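Local coordinates for conserved hypothetical protein (PDB 1TSJ) that is of unknown function but belongs by sequence to the glyoxalase clan, in a family named after 3-demethylubiquinone-9 3-methyltransferase, at residues M86-F90 with M101-N105. Residues are numbered along the deposited sequence; the frame is centred on the assembly and turned at random.
Sequences MERLF and MPKTN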
loop_
_atom_site.group_PDB
_atom_site.type_symbol
_atom_site.label_atom_id
_atom_site.label_comp_id
_atom_site.label_asym_id
_atom_site.label_seq_id
_atom_site.Cartn_x
_atom_site.Cartn_y
_atom_site.Cartn_z
HETATM N N MSE A 86 -13.443 2.249 7.860
HETATM C CA MSE A 86 -13.082 3.492 7.111
HETATM C C MSE A 86 -13.367 4.822 7.699
HETATM O O MSE A 86 -12.500 5.715 7.658
HETATM C CB MSE A 86 -13.742 3.599 5.732
HETATM C CG MSE A 86 -12.988 2.869 4.664
HETATM SE SE MSE A 86 -11.626 4.043 3.840
HETATM C CE MSE A 86 -11.125 5.048 5.130
ATOM N N GLU A 87 -14.601 4.996 8.147
ATOM C CA GLU A 87 -15.001 6.238 8.780
ATOM C C GLU A 87 -14.156 6.613 9.943
ATOM O O GLU A 87 -13.518 7.676 9.984
ATOM C CB GLU A 87 -16.458 6.125 9.263
ATOM C CG GLU A 87 -17.527 6.701 8.284
ATOM C CD GLU A 87 -17.256 8.193 7.906
ATOM O OE1 GLU A 87 -16.496 8.523 6.839
ATOM O OE2 GLU A 87 -17.877 9.006 8.723
ATOM N N ARG A 88 -14.164 5.706 10.900
ATOM C CA ARG A 88 -13.305 5.812 12.067
ATOM C C ARG A 88 -11.799 6.108 11.856
ATOM O O ARG A 88 -11.217 7.021 12.477
ATOM C CB ARG A 88 -13.431 4.455 12.813
ATOM C CG ARG A 88 -14.931 4.001 13.138
ATOM C CD ARG A 88 -14.974 3.094 14.531
ATOM N NE ARG A 88 -16.352 2.689 15.081
ATOM C CZ ARG A 88 -16.919 1.409 15.057
ATOM N NH1 ARG A 88 -16.269 0.318 14.483
ATOM N NH2 ARG A 88 -18.174 1.227 15.578
ATOM N N LEU A 89 -11.125 5.308 11.027
ATOM C CA LEU A 89 -9.699 5.491 10.851
ATOM C C LEU A 89 -9.478 6.787 10.069
ATOM O O LEU A 89 -8.551 7.606 10.405
ATOM C CB LEU A 89 -9.057 4.312 10.117
ATOM C CG LEU A 89 -8.401 3.134 10.746
ATOM C CD1 LEU A 89 -9.283 2.726 11.687
ATOM C CD2 LEU A 89 -8.325 2.001 9.733
ATOM N N PHE A 90 -10.327 6.983 9.050
ATOM C CA PHE A 90 -10.194 8.157 8.239
ATOM C C PHE A 90 -10.261 9.400 9.150
ATOM O O PHE A 90 -9.327 10.209 9.252
ATOM C CB PHE A 90 -11.199 8.158 7.031
ATOM C CG PHE A 90 -10.998 9.344 6.109
ATOM C CD1 PHE A 90 -10.071 9.321 5.133
ATOM C CD2 PHE A 90 -11.717 10.521 6.297
ATOM C CE1 PHE A 90 -9.826 10.425 4.339
ATOM C CE2 PHE A 90 -11.474 11.613 5.516
ATOM C CZ PHE A 90 -10.533 11.565 4.543
HETATM N N MSE A 101 -5.583 11.968 -0.705
HETATM C CA MSE A 101 -6.725 11.631 -1.445
HETATM C C MSE A 101 -7.860 11.250 -0.535
HETATM O O MSE A 101 -7.679 10.467 0.422
HETATM C CB MSE A 101 -6.401 10.449 -2.252
HETATM C CG MSE A 101 -7.616 9.929 -2.962
HETATM SE SE MSE A 101 -6.931 8.343 -3.898
HETATM C CE MSE A 101 -4.937 9.139 -4.714
ATOM N N PRO A 102 -9.034 11.820 -0.795
ATOM C CA PRO A 102 -10.197 11.612 0.120
ATOM C C PRO A 102 -10.959 10.436 -0.278
ATOM O O PRO A 102 -10.566 9.805 -1.200
ATOM C CB PRO A 102 -11.037 12.821 -0.053
ATOM C CG PRO A 102 -10.843 13.095 -1.612
ATOM C CD PRO A 102 -9.341 12.723 -1.932
ATOM N N LYS A 103 -12.000 10.140 0.503
ATOM C CA LYS A 103 -12.701 8.894 0.390
ATOM C C LYS A 103 -13.313 8.859 -1.021
ATOM O O LYS A 103 -14.038 9.799 -1.418
ATOM C CB LYS A 103 -13.769 8.690 1.492
ATOM C CG LYS A 103 -13.296 8.294 2.907
ATOM C CD LYS A 103 -13.993 9.080 4.079
ATOM C CE LYS A 103 -14.259 10.640 3.853
ATOM N NZ LYS A 103 -15.416 11.184 4.806
ATOM N N THR A 104 -12.985 7.799 -1.760
ATOM C CA THR A 104 -13.148 7.767 -3.185
ATOM C C THR A 104 -13.390 6.345 -3.598
ATOM O O THR A 104 -12.742 5.409 -3.148
ATOM C CB THR A 104 -11.899 8.212 -3.901
ATOM O OG1 THR A 104 -11.510 9.517 -3.515
ATOM C CG2 THR A 104 -12.186 8.495 -5.315
ATOM N N ASN A 105 -14.371 6.192 -4.456
ATOM C CA ASN A 105 -14.738 4.880 -4.927
ATOM C C ASN A 105 -13.843 4.572 -6.108
ATOM O O ASN A 105 -13.855 5.228 -7.144
ATOM C CB ASN A 105 -16.239 4.857 -5.294
ATOM C CG ASN A 105 -16.721 3.503 -5.896
ATOM O OD1 ASN A 105 -17.834 3.466 -6.407
ATOM N ND2 ASN A 105 -15.949 2.417 -5.787
#
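Lys103 reaches from the corner of the chain in 101-105 across to Phe90 and Glu87 on helix 83-94, joining that helix to the sheet edge in what is consistent with a βαβββ module of the glyoxalase clan: strand 76-79, the helix, then the antiparallel strands 98-102, 109-116 and 122-127. The lysine can be followed outward from CB, which points toward the helix. Lys103 CG lies 4.1 Å from both Phe90 CD1 and Phe90 CG, with Met86 CE farther off at 4.5 Å. Bends at chi2 and chi3 then carry the chain over the ring. Lys103 CD lies 3.7 Å from the Phe90 ring centroid and 21° off the ring normal, the geometry of a CH-pi contact, displaced toward the CG-CD2 bond. Lys103 CE continues over the same face to 3.4 Å from Phe90 CE2. On the helix side, Phe90 swings its ring across with CG anti to the backbone N (chi1 -176°). At the ring's edge, near its plane, lies Met101 O, 4.5 Å from Phe90 CE1, while the ring also packs on Ala113, Val115 and Leu125 of the sheet. The aliphatic chain of the exposed lysine thus covers a buried aromatic while its ammonium group ends on the exposed side. There Glu87, one turn before Phe90, crosses Lys103 at about a right angle. Although the glutamate's CB points away, its bent chain brings the carboxylate back, forming a long salt bridge of 3.5 Å between OE1 of Glu87 and NZ of Lys103.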